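DNA alpha-glucosyltransferase (Enterobacteria phage T4, PDB 1XV5) is a bacteriophage T4 glycosyltransferase of the GT-B clan, folded as two domains, each with its own parallel beta sheet, and it holds uridine-5'-diphosphate in this structure. Local coordinates at residues Ile6-Gly11 with Lys19-Gln24; Tyr113-Ser118 with Tyr173-Pro178; Asn31-Thr36 with Glu394-Ile399. All coordinates share one frame; numbering follows the deposited sequence.

Contact 1: residues Ile6-Gly11 with Lys19-Gln24; sequences IFMARG and KFSLEQ. With UDP (uridine-5'-diphosphate), chain C.
The Q24 chain lays its CB and CG along I6 CD1, CG at 3.9 Å, the two side chains passing at a slant. On the far side of the strand the F7 ring has A9 CB over one face, towards its rim. F20 turns its ring to H115, Y113 and F392 instead. The strand and helix are the first two elements of a beta-alpha-beta unit, 3-8, 17-30 and 34-40; over residues 6-8 and 19-24 the axes run nearly antiparallel, at 169° and 9.5 Å. S21 suits the spot where they come near: small enough to admit M8, whose SD lies 3.5 Å from S21 OG. A bend at chi3 (-81°) brings M8 CE back to 3.7 Å from S21 CB. The buried hydroxyl of S21 is satisfied within its own helix by V17 O. At the helix's other side K19 NZ forms a 2.8 Å salt bridge with E23 OE1, in which OE1 offers its anti lone pair, while E23 OE2 accepts the backbone N-H of D180. The bridge probably helps keep the lysine chain beside uridine-5'-diphosphate, where K19 CG is 3.6 Å from O3'.

Contact 2: residues Tyr113-Ser118 with Tyr173-Pro178; sequences YQHDHS and YNFQPP. With EDO (1,2-ethanediol), chain D.
Y113, H115 and F175 form an aromatic cluster near the C-terminal ends of strands 109-114 and 172-174 of the N-terminal Rossmann-like sheet, two strand positions apart. The F175 ring is its hub. Y113 presents an edge to one face of it in a T-shaped pair, with centroids 5.0 Å apart and planes at 78°; Y113 CD1 stands 3.7 Å above the plane, over the ring centre. F175 reaches this place with CG between its backbone N and carbonyl carbon (chi1 86°), which sends the ring across towards the other segment. At its rim F175 CE2 meets Q114 O at 3.6 Å, in the plane of the ring, so the slightly positive C-H edge faces a carbonyl. H115 comes in nearly at right angles, its ND1 3.4 Å from F175 CZ. Both imidazole nitrogens also have polar partners: NE2 bonds to N82 OD1, ND1 to a glycerol. Histidine thus supplies a flat ring for the cluster together with two polar sites. Further along, D116 OD2 accepts a 2.9 Å hydrogen bond from O1 of 1,2-ethanediol, and S118 N-caps helix 119-122 through L120 N. Strand 137-140 runs between the two strands, sending F139 to stack on Y113; helix 17-30 brings F20 against Y113 and H115, and helix 388-399 lies against P178.

Contact 3: residues Asn31-Thr36 with Glu394-Ile399; sequences NGHEVT and EQFDII
H33 and F396 reach towards each other from opposite directions and come together obliquely. The closest atoms are H33 NE2 and F396 CE2, 3.8 Å apart, with H33 CE1 4.1 Å from the same carbon. The planes are inclined by 35° and the centroids lie 5.5 Å apart, a slanting approach that is neither a stack nor a T-shaped pair. For F396 the direction follows from a CG set anti to the backbone N (chi1 -180°), which throws the ring outward from helix 388-399. Round that ring, D397 OD2 sits in its plane 3.9 Å from F396 CD1, while F28 and M2 add apolar contacts. The imidazole of H33 is fixed by two polar partners: its ND1 takes the backbone N-H of M2, and its NE2 is hydrogen-bonded to a glycerol. Behind it, helix 17-30 ends in a Schellman motif, with H33 N bonded to F28 O and G32 N to I29 O. G32 is the C-prime residue, where the positive phi of 81° suits glycine because a CB would press on the preceding carbonyl. The turn thereby delivers H33 to the start of strand 34-40, facing the last helix of the chain. Since ND1 acts as an acceptor, the imidazole is probably neutral with its proton on NE2; the small ring contact would then rest on dispersion more than on charge, at a partly exposed edge of the domain.

All three contacts belong to the N-terminal sheet and the helices against it. Contacts 1 and 2 have centres about 13 Å apart and share a boundary through helix 17-30, where F20 CE1 lies 3.5 Å from P178 CD. Contacts 1 and 3 (centres about 14 Å apart) are joined along neighbouring strands by a probable hydrogen bond, I6 N to T36 O at 2.9 Å. Between contacts 2 and 3, Y173 CD2 packs 3.6 Å from I398 CG2. The uridine-5'-diphosphate is beside contact 1 through K19, and the side chain of H115 in contact 2 is about 7 Å from it. Contact 3, a small surface contact, lies farther out, its centre about 20 Å from the chain's.

Contact 1: residues Ile6-Gly11 with Lys19-Gln24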
loop_
_atom_site.group_PDB
_atom_site.type_symbol
_atom_site.label_atom_id
_atom_site.label_comp_id
_atom_site.label_asym_id
_atom_site.label_seq_id
_atom_site.Cartn_x
_atom_site.Cartn_y
_atom_site.Cartn_z
ATOM N N ILE A 6 5.879 13.840 10.175
ATOM C CA ILE A 6 5.572 13.060 8.985
ATOM C C ILE A 6 4.787 13.981 8.063
ATOM O O ILE A 6 3.693 14.437 8.400
ATOM C CB ILE A 6 4.752 11.813 9.354
ATOM C CG1 ILE A 6 5.532 10.988 10.381
ATOM C CG2 ILE A 6 4.464 10.987 8.103
ATOM C CD1 ILE A 6 4.773 9.798 10.935
ATOM N N PHE A 7 5.360 14.239 6.893
ATOM C CA PHE A 7 4.798 15.169 5.922
ATOM C C PHE A 7 4.373 14.548 4.588
ATOM O O PHE A 7 5.184 13.936 3.892
ATOM C CB PHE A 7 5.856 16.255 5.679
ATOM C CG PHE A 7 5.392 17.423 4.849
ATOM C CD1 PHE A 7 6.331 18.211 4.183
ATOM C CD2 PHE A 7 4.050 17.776 4.774
ATOM C CE1 PHE A 7 5.943 19.333 3.453
ATOM C CE2 PHE A 7 3.650 18.899 4.046
ATOM C CZ PHE A 7 4.601 19.679 3.386
ATOM N N MET A 8 3.096 14.706 4.246
ATOM C CA MET A 8 2.563 14.225 2.972
ATOM C C MET A 8 2.248 15.465 2.136
ATOM O O MET A 8 1.122 15.969 2.153
ATOM C CB MET A 8 1.289 13.399 3.178
ATOM C CG MET A 8 1.540 11.955 3.590
ATOM S SD MET A 8 0.006 11.014 3.814
ATOM C CE MET A 8 -0.449 11.551 5.440
ATOM N N ALA A 9 3.251 15.955 1.411
ATOM C CA ALA A 9 3.105 17.153 0.588
ATOM C C ALA A 9 2.191 16.991 -0.622
ATOM O O ALA A 9 1.843 17.975 -1.274
ATOM C CB ALA A 9 4.477 17.648 0.141
ATOM N N ARG A 10 1.804 15.759 -0.935
ATOM C CA ARG A 10 0.915 15.533 -2.071
ATOM C C ARG A 10 -0.525 15.708 -1.600
ATOM O O ARG A 10 -1.417 16.035 -2.386
ATOM C CB ARG A 10 1.101 14.117 -2.627
ATOM C CG ARG A 10 0.175 13.759 -3.790
ATOM C CD ARG A 10 0.365 12.303 -4.208
ATOM N NE ARG A 10 -0.613 11.873 -5.208
ATOM C CZ ARG A 10 -0.598 12.231 -6.488
ATOM N NH1 ARG A 10 0.352 13.031 -6.946
ATOM N NH2 ARG A 10 -1.537 11.789 -7.314
ATOM N N GLY A 11 -0.728 15.505 -0.304
ATOM C CA GLY A 11 -2.049 15.598 0.288
ATOM C C GLY A 11 -2.361 14.244 0.900
ATOM O O GLY A 11 -1.549 13.324 0.797
ATOM N N LYS A 19 -1.747 5.168 4.554
ATOM C CA LYS A 19 -1.675 4.023 5.455
ATOM C C LYS A 19 -0.285 3.935 6.086
ATOM O O LYS A 19 -0.148 3.778 7.299
ATOM C CB LYS A 19 -1.979 2.738 4.683
ATOM C CG LYS A 19 -1.890 1.471 5.517
ATOM C CD LYS A 19 -2.835 1.512 6.705
ATOM C CE LYS A 19 -2.857 0.167 7.414
ATOM N NZ LYS A 19 -3.655 0.201 8.660
ATOM N N PHE A 20 0.745 4.030 5.252
ATOM C CA PHE A 20 2.117 3.970 5.736
ATOM C C PHE A 20 2.361 5.083 6.751
ATOM O O PHE A 20 2.902 4.846 7.827
ATOM C CB PHE A 20 3.100 4.130 4.574
ATOM C CG PHE A 20 4.537 4.206 5.004
ATOM C CD1 PHE A 20 5.260 3.052 5.277
ATOM C CD2 PHE A 20 5.166 5.442 5.147
ATOM C CE1 PHE A 20 6.587 3.120 5.686
ATOM C CE2 PHE A 20 6.500 5.524 5.558
ATOM C CZ PHE A 20 7.211 4.365 5.826
ATOM N N SER A 21 1.954 6.298 6.400
ATOM C CA SER A 21 2.152 7.439 7.286
ATOM C C SER A 21 1.493 7.247 8.649
ATOM O O SER A 21 2.055 7.638 9.672
ATOM C CB SER A 21 1.630 8.714 6.620
ATOM O OG SER A 21 2.391 9.014 5.459
ATOM N N LEU A 22 0.309 6.643 8.666
ATOM C CA LEU A 22 -0.398 6.417 9.920
ATOM C C LEU A 22 0.263 5.312 10.738
ATOM O O LEU A 22 0.378 5.418 11.961
ATOM C CB LEU A 22 -1.865 6.076 9.643
ATOM C CG LEU A 22 -2.659 7.182 8.931
ATOM C CD1 LEU A 22 -4.093 6.729 8.697
ATOM C CD2 LEU A 22 -2.636 8.451 9.772
ATOM N N GLU A 23 0.703 4.252 10.064
ATOM C CA GLU A 23 1.370 3.146 10.744
ATOM C C GLU A 23 2.720 3.627 11.268
ATOM O O GLU A 23 3.173 3.202 12.331
ATOM C CB GLU A 23 1.566 1.971 9.778
ATOM C CG GLU A 23 0.267 1.294 9.383
ATOM C CD GLU A 23 -0.323 0.459 10.507
ATOM O OE1 GLU A 23 -1.534 0.160 10.454
ATOM O OE2 GLU A 23 0.422 0.086 11.437
ATOM N N GLN A 24 3.355 4.515 10.507
ATOM C CA GLN A 24 4.644 5.084 10.882
ATOM C C GLN A 24 4.458 5.910 12.152
ATOM O O GLN A 24 5.239 5.802 13.096
ATOM C CB GLN A 24 5.166 5.969 9.749
ATOM C CG GLN A 24 6.597 6.458 9.907
ATOM C CD GLN A 24 7.138 7.030 8.610
ATOM O OE1 GLN A 24 8.266 6.740 8.208
ATOM N NE2 GLN A 24 6.332 7.845 7.946
HETATM N N1 UDP C . -7.761 1.339 1.040
HETATM C C2 UDP C . -8.878 1.795 1.711
HETATM N N3 UDP C . -9.953 2.089 0.911
HETATM C C4 UDP C . -10.022 1.965 -0.465
HETATM C C5 UDP C . -8.827 1.475 -1.082
HETATM C C6 UDP C . -7.763 1.189 -0.326
HETATM O O2 UDP C . -8.914 1.921 2.924
HETATM O O4 UDP C . -11.062 2.268 -1.049
HETATM C "C1'" UDP C . -6.570 1.031 1.838
HETATM C "C2'" UDP C . -6.089 -0.413 1.737
HETATM O "O2'" UDP C . -6.843 -1.261 2.577
HETATM C "C3'" UDP C . -4.637 -0.240 2.162
HETATM C "C4'" UDP C . -4.261 1.060 1.452
HETATM O "O4'" UDP C . -5.501 1.809 1.345
HETATM O "O3'" UDP C . -4.576 -0.057 3.577
HETATM C "C5'" UDP C . -3.659 0.885 0.071
HETATM O "O5'" UDP C . -2.293 0.505 0.187
HETATM P PA UDP C . -1.639 -0.651 -0.697
HETATM O O1A UDP C . -0.227 -0.723 -0.270
HETATM O O2A UDP C . -2.490 -1.867 -0.600
HETATM O O3A UDP C . -1.728 -0.128 -2.245
HETATM P PB UDP C . -1.649 1.373 -2.898
HETATM O O1B UDP C . -0.958 1.233 -4.205
HETATM O O2B UDP C . -3.008 1.957 -2.859
HETATM O O3B UDP C . -0.709 2.188 -1.911
#

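Contact 2: residues Tyr113-Ser118 with Tyr173-Pro178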
loop_
_atom_site.group_PDB
_atom_site.type_symbol
_atom_site.label_atom_id
_atom_site.label_comp_id
_atom_site.label_asym_id
_atom_site.label_seq_id
_atom_site.Cartn_x
_atom_site.Cartn_y
_atom_site.Cartn_z
ATOM N N TYR A 113 10.944 8.922 1.552
ATOM C CA TYR A 113 10.484 7.592 1.172
ATOM C C TYR A 113 9.792 7.681 -0.182
ATOM O O TYR A 113 8.878 8.492 -0.362
ATOM C CB TYR A 113 9.463 7.057 2.181
ATOM C CG TYR A 113 10.020 6.470 3.461
ATOM C CD1 TYR A 113 10.275 5.100 3.570
ATOM C CD2 TYR A 113 10.231 7.271 4.584
ATOM C CE1 TYR A 113 10.716 4.542 4.773
ATOM C CE2 TYR A 113 10.672 6.726 5.788
ATOM C CZ TYR A 113 10.908 5.362 5.878
ATOM O OH TYR A 113 11.307 4.818 7.074
ATOM N N GLN A 114 10.231 6.865 -1.133
ATOM C CA GLN A 114 9.582 6.838 -2.434
ATOM C C GLN A 114 8.667 5.626 -2.372
ATOM O O GLN A 114 9.128 4.485 -2.403
ATOM C CB GLN A 114 10.586 6.670 -3.572
ATOM C CG GLN A 114 9.888 6.583 -4.916
ATOM C CD GLN A 114 8.872 7.697 -5.090
ATOM O OE1 GLN A 114 9.231 8.876 -5.167
ATOM N NE2 GLN A 114 7.598 7.334 -5.138
ATOM N N HIS A 115 7.368 5.888 -2.282
ATOM C CA HIS A 115 6.366 4.838 -2.155
ATOM C C HIS A 115 5.771 4.303 -3.446
ATOM O O HIS A 115 5.037 3.311 -3.423
ATOM C CB HIS A 115 5.241 5.343 -1.255
ATOM C CG HIS A 115 5.667 5.578 0.160
ATOM N ND1 HIS A 115 5.926 4.546 1.037
ATOM C CD2 HIS A 115 5.914 6.722 0.839
ATOM C CE1 HIS A 115 6.316 5.046 2.196
ATOM N NE2 HIS A 115 6.318 6.365 2.102
ATOM N N ASP A 116 6.081 4.942 -4.567
ATOM C CA ASP A 116 5.527 4.505 -5.842
ATOM C C ASP A 116 6.474 3.643 -6.672
ATOM O O ASP A 116 7.664 3.536 -6.367
ATOM C CB ASP A 116 5.037 5.723 -6.624
ATOM C CG ASP A 116 3.831 6.378 -5.963
ATOM O OD1 ASP A 116 3.531 7.550 -6.271
ATOM O OD2 ASP A 116 3.175 5.708 -5.129
ATOM N N HIS A 117 5.938 3.026 -7.722
ATOM C CA HIS A 117 6.718 2.116 -8.554
ATOM C C HIS A 117 7.095 2.571 -9.965
ATOM O O HIS A 117 8.255 2.871 -10.237
ATOM C CB HIS A 117 5.975 0.781 -8.645
ATOM C CG HIS A 117 5.591 0.216 -7.312
ATOM N ND1 HIS A 117 6.513 -0.308 -6.430
ATOM C CD2 HIS A 117 4.387 0.121 -6.698
ATOM C CE1 HIS A 117 5.892 -0.701 -5.332
ATOM N NE2 HIS A 117 4.602 -0.451 -5.469
ATOM N N SER A 118 6.114 2.597 -10.859
ATOM C CA SER A 118 6.339 2.968 -12.253
ATOM C C SER A 118 6.700 4.428 -12.495
ATOM O O SER A 118 6.335 5.310 -11.719
ATOM C CB SER A 118 5.097 2.624 -13.081
ATOM O OG SER A 118 5.226 3.100 -14.408
ATOM N N TYR A 173 18.194 3.238 0.232
ATOM C CA TYR A 173 18.003 2.024 1.009
ATOM C C TYR A 173 16.670 1.373 0.691
ATOM O O TYR A 173 15.694 2.050 0.375
ATOM C CB TYR A 173 18.043 2.348 2.499
ATOM C CG TYR A 173 19.341 2.959 2.958
ATOM C CD1 TYR A 173 20.455 2.163 3.219
ATOM C CD2 TYR A 173 19.459 4.338 3.126
ATOM C CE1 TYR A 173 21.656 2.724 3.638
ATOM C CE2 TYR A 173 20.657 4.910 3.544
ATOM C CZ TYR A 173 21.750 4.097 3.798
ATOM O OH TYR A 173 22.934 4.659 4.218
ATOM N N ASN A 174 16.621 0.054 0.787
ATOM C CA ASN A 174 15.377 -0.645 0.534
ATOM C C ASN A 174 14.545 -0.607 1.809
ATOM O O ASN A 174 15.089 -0.519 2.911
ATOM C CB ASN A 174 15.645 -2.095 0.149
ATOM C CG ASN A 174 14.374 -2.853 -0.157
ATOM O OD1 ASN A 174 13.864 -3.606 0.677
ATOM N ND2 ASN A 174 13.842 -2.646 -1.356
ATOM N N PHE A 175 13.227 -0.667 1.657
ATOM C CA PHE A 175 12.330 -0.673 2.800
ATOM C C PHE A 175 11.061 -1.417 2.423
ATOM O O PHE A 175 10.769 -1.604 1.239
ATOM C CB PHE A 175 11.969 0.759 3.221
ATOM C CG PHE A 175 10.793 1.341 2.470
ATOM C CD1 PHE A 175 9.524 1.358 3.043
ATOM C CD2 PHE A 175 10.958 1.862 1.192
ATOM C CE1 PHE A 175 8.429 1.889 2.355
ATOM C CE2 PHE A 175 9.875 2.396 0.491
ATOM C CZ PHE A 175 8.606 2.410 1.076
ATOM N N GLN A 176 10.328 -1.860 3.438
ATOM C CA GLN A 176 9.049 -2.532 3.242
ATOM C C GLN A 176 8.045 -1.655 3.974
ATOM O O GLN A 176 8.366 -1.100 5.023
ATOM C CB GLN A 176 9.021 -3.909 3.907
ATOM C CG GLN A 176 9.996 -4.918 3.367
ATOM C CD GLN A 176 10.023 -6.165 4.229
ATOM O OE1 GLN A 176 9.079 -6.963 4.228
ATOM N NE2 GLN A 176 11.099 -6.329 4.986
ATOM N N PRO A 177 6.828 -1.506 3.429
ATOM C CA PRO A 177 5.793 -0.686 4.077
ATOM C C PRO A 177 5.169 -1.549 5.183
ATOM O O PRO A 177 4.380 -2.456 4.903
ATOM C CB PRO A 177 4.832 -0.386 2.932
ATOM C CG PRO A 177 4.918 -1.624 2.088
ATOM C CD PRO A 177 6.394 -1.960 2.093
ATOM N N PRO A 178 5.508 -1.271 6.455
ATOM C CA PRO A 178 5.005 -2.027 7.603
ATOM C C PRO A 178 3.621 -1.690 8.126
ATOM O O PRO A 178 3.114 -0.587 7.946
ATOM C CB PRO A 178 6.064 -1.775 8.688
ATOM C CG PRO A 178 7.118 -0.857 8.029
ATOM C CD PRO A 178 6.372 -0.178 6.920
HETATM C C1 EDO D . -0.550 5.781 -4.819
HETATM O O1 EDO D . 0.512 6.752 -4.858
HETATM C C2 EDO D . -0.819 5.293 -3.389
HETATM O O2 EDO D . 0.293 4.553 -2.861
#

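Contact 3: residues Asn31-Thr36 with Glu394-Ile399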
loop_
_atom_site.group_PDB
_atom_site.type_symbol
_atom_site.label_atom_id
_atom_site.label_comp_id
_atom_site.label_asym_id
_atom_site.label_seq_id
_atom_site.Cartn_x
_atom_site.Cartn_y
_atom_site.Cartn_z
ATOM N N ASN A 31 6.912 3.734 20.402
ATOM C CA ASN A 31 8.286 3.639 20.864
ATOM C C ASN A 31 8.800 4.877 21.596
ATOM O O ASN A 31 10.007 5.114 21.660
ATOM C CB ASN A 31 9.205 3.278 19.697
ATOM C CG ASN A 31 8.994 1.850 19.216
ATOM O OD1 ASN A 31 7.995 1.537 18.567
ATOM N ND2 ASN A 31 9.930 0.973 19.553
ATOM N N GLY A 32 7.873 5.664 22.138
ATOM C CA GLY A 32 8.240 6.836 22.919
ATOM C C GLY A 32 8.615 8.142 22.248
ATOM O O GLY A 32 9.142 9.038 22.909
ATOM N N HIS A 33 8.348 8.276 20.954
ATOM C CA HIS A 33 8.683 9.509 20.253
ATOM C C HIS A 33 7.454 10.391 20.074
ATOM O O HIS A 33 6.323 9.920 20.172
ATOM C CB HIS A 33 9.290 9.184 18.888
ATOM C CG HIS A 33 10.523 8.344 18.967
ATOM N ND1 HIS A 33 11.755 8.859 19.307
ATOM C CD2 HIS A 33 10.705 7.014 18.794
ATOM C CE1 HIS A 33 12.644 7.881 19.340
ATOM N NE2 HIS A 33 12.032 6.752 19.032
ATOM N N GLU A 34 7.682 11.679 19.832
ATOM C CA GLU A 34 6.588 12.618 19.615
ATOM C C GLU A 34 6.389 12.752 18.114
ATOM O O GLU A 34 7.359 12.874 17.365
ATOM C CB GLU A 34 6.914 13.983 20.227
ATOM C CG GLU A 34 6.854 14.000 21.744
ATOM C CD GLU A 34 7.091 15.381 22.322
ATOM O OE1 GLU A 34 6.891 15.555 23.543
ATOM O OE2 GLU A 34 7.479 16.291 21.559
ATOM N N VAL A 35 5.135 12.736 17.672
ATOM C CA VAL A 35 4.854 12.820 16.246
ATOM C C VAL A 35 3.777 13.812 15.827
ATOM O O VAL A 35 2.747 13.951 16.481
ATOM C CB VAL A 35 4.437 11.431 15.692
ATOM C CG1 VAL A 35 4.185 11.513 14.194
ATOM C CG2 VAL A 35 5.514 10.403 16.001
ATOM N N THR A 36 4.036 14.504 14.724
ATOM C CA THR A 36 3.066 15.427 14.153
ATOM C C THR A 36 2.875 14.935 12.726
ATOM O O THR A 36 3.849 14.680 12.017
ATOM C CB THR A 36 3.572 16.888 14.126
ATOM O OG1 THR A 36 4.792 16.967 13.380
ATOM C CG2 THR A 36 3.791 17.401 15.537
ATOM N N GLU A 394 14.063 -1.660 11.646
ATOM C CA GLU A 394 15.110 -1.738 10.634
ATOM C C GLU A 394 15.319 -0.354 10.012
ATOM O O GLU A 394 16.448 0.102 9.849
ATOM C CB GLU A 394 14.720 -2.733 9.532
ATOM C CG GLU A 394 15.782 -2.907 8.447
ATOM C CD GLU A 394 15.300 -3.744 7.270
ATOM O OE1 GLU A 394 14.773 -4.854 7.499
ATOM O OE2 GLU A 394 15.454 -3.289 6.117
ATOM N N GLN A 395 14.219 0.312 9.675
ATOM C CA GLN A 395 14.286 1.633 9.062
ATOM C C GLN A 395 14.823 2.672 10.038
ATOM O O GLN A 395 15.604 3.540 9.660
ATOM C CB GLN A 395 12.899 2.036 8.545
ATOM C CG GLN A 395 12.361 1.034 7.523
ATOM C CD GLN A 395 10.894 1.213 7.192
ATOM O OE1 GLN A 395 10.226 0.261 6.778
ATOM N NE2 GLN A 395 10.383 2.428 7.358
ATOM N N PHE A 396 14.410 2.572 11.296
ATOM C CA PHE A 396 14.866 3.509 12.315
ATOM C C PHE A 396 16.383 3.420 12.476
ATOM O O PHE A 396 17.063 4.438 12.613
ATOM C CB PHE A 396 14.173 3.216 13.649
ATOM C CG PHE A 396 14.580 4.143 14.763
ATOM C CD1 PHE A 396 15.689 3.860 15.555
ATOM C CD2 PHE A 396 13.863 5.309 15.008
ATOM C CE1 PHE A 396 16.076 4.725 16.576
ATOM C CE2 PHE A 396 14.245 6.183 16.030
ATOM C CZ PHE A 396 15.354 5.887 16.813
ATOM N N ASP A 397 16.911 2.202 12.454
ATOM C CA ASP A 397 18.351 2.009 12.595
ATOM C C ASP A 397 19.111 2.626 11.427
ATOM O O ASP A 397 20.196 3.181 11.606
ATOM C CB ASP A 397 18.670 0.517 12.718
ATOM C CG ASP A 397 18.261 -0.049 14.062
ATOM O OD1 ASP A 397 18.270 -1.288 14.221
ATOM O OD2 ASP A 397 17.939 0.751 14.967
ATOM N N ILE A 398 18.535 2.534 10.234
ATOM C CA ILE A 398 19.152 3.097 9.042
ATOM C C ILE A 398 19.086 4.624 9.087
ATOM O O ILE A 398 20.032 5.311 8.700
ATOM C CB ILE A 398 18.435 2.604 7.765
ATOM C CG1 ILE A 398 18.700 1.110 7.566
ATOM C CG2 ILE A 398 18.901 3.407 6.553
ATOM C CD1 ILE A 398 17.913 0.488 6.415
ATOM N N ILE A 399 17.965 5.151 9.569
ATOM C CA ILE A 399 17.777 6.596 9.650
ATOM C C ILE A 399 18.724 7.257 10.644
ATOM O O ILE A 399 19.265 8.329 10.376
ATOM C CB ILE A 399 16.319 6.939 10.047
ATOM C CG1 ILE A 399 15.368 6.512 8.923
ATOM C CG2 ILE A 399 16.188 8.430 10.336
ATOM C CD1 ILE A 399 13.906 6.719 9.236
#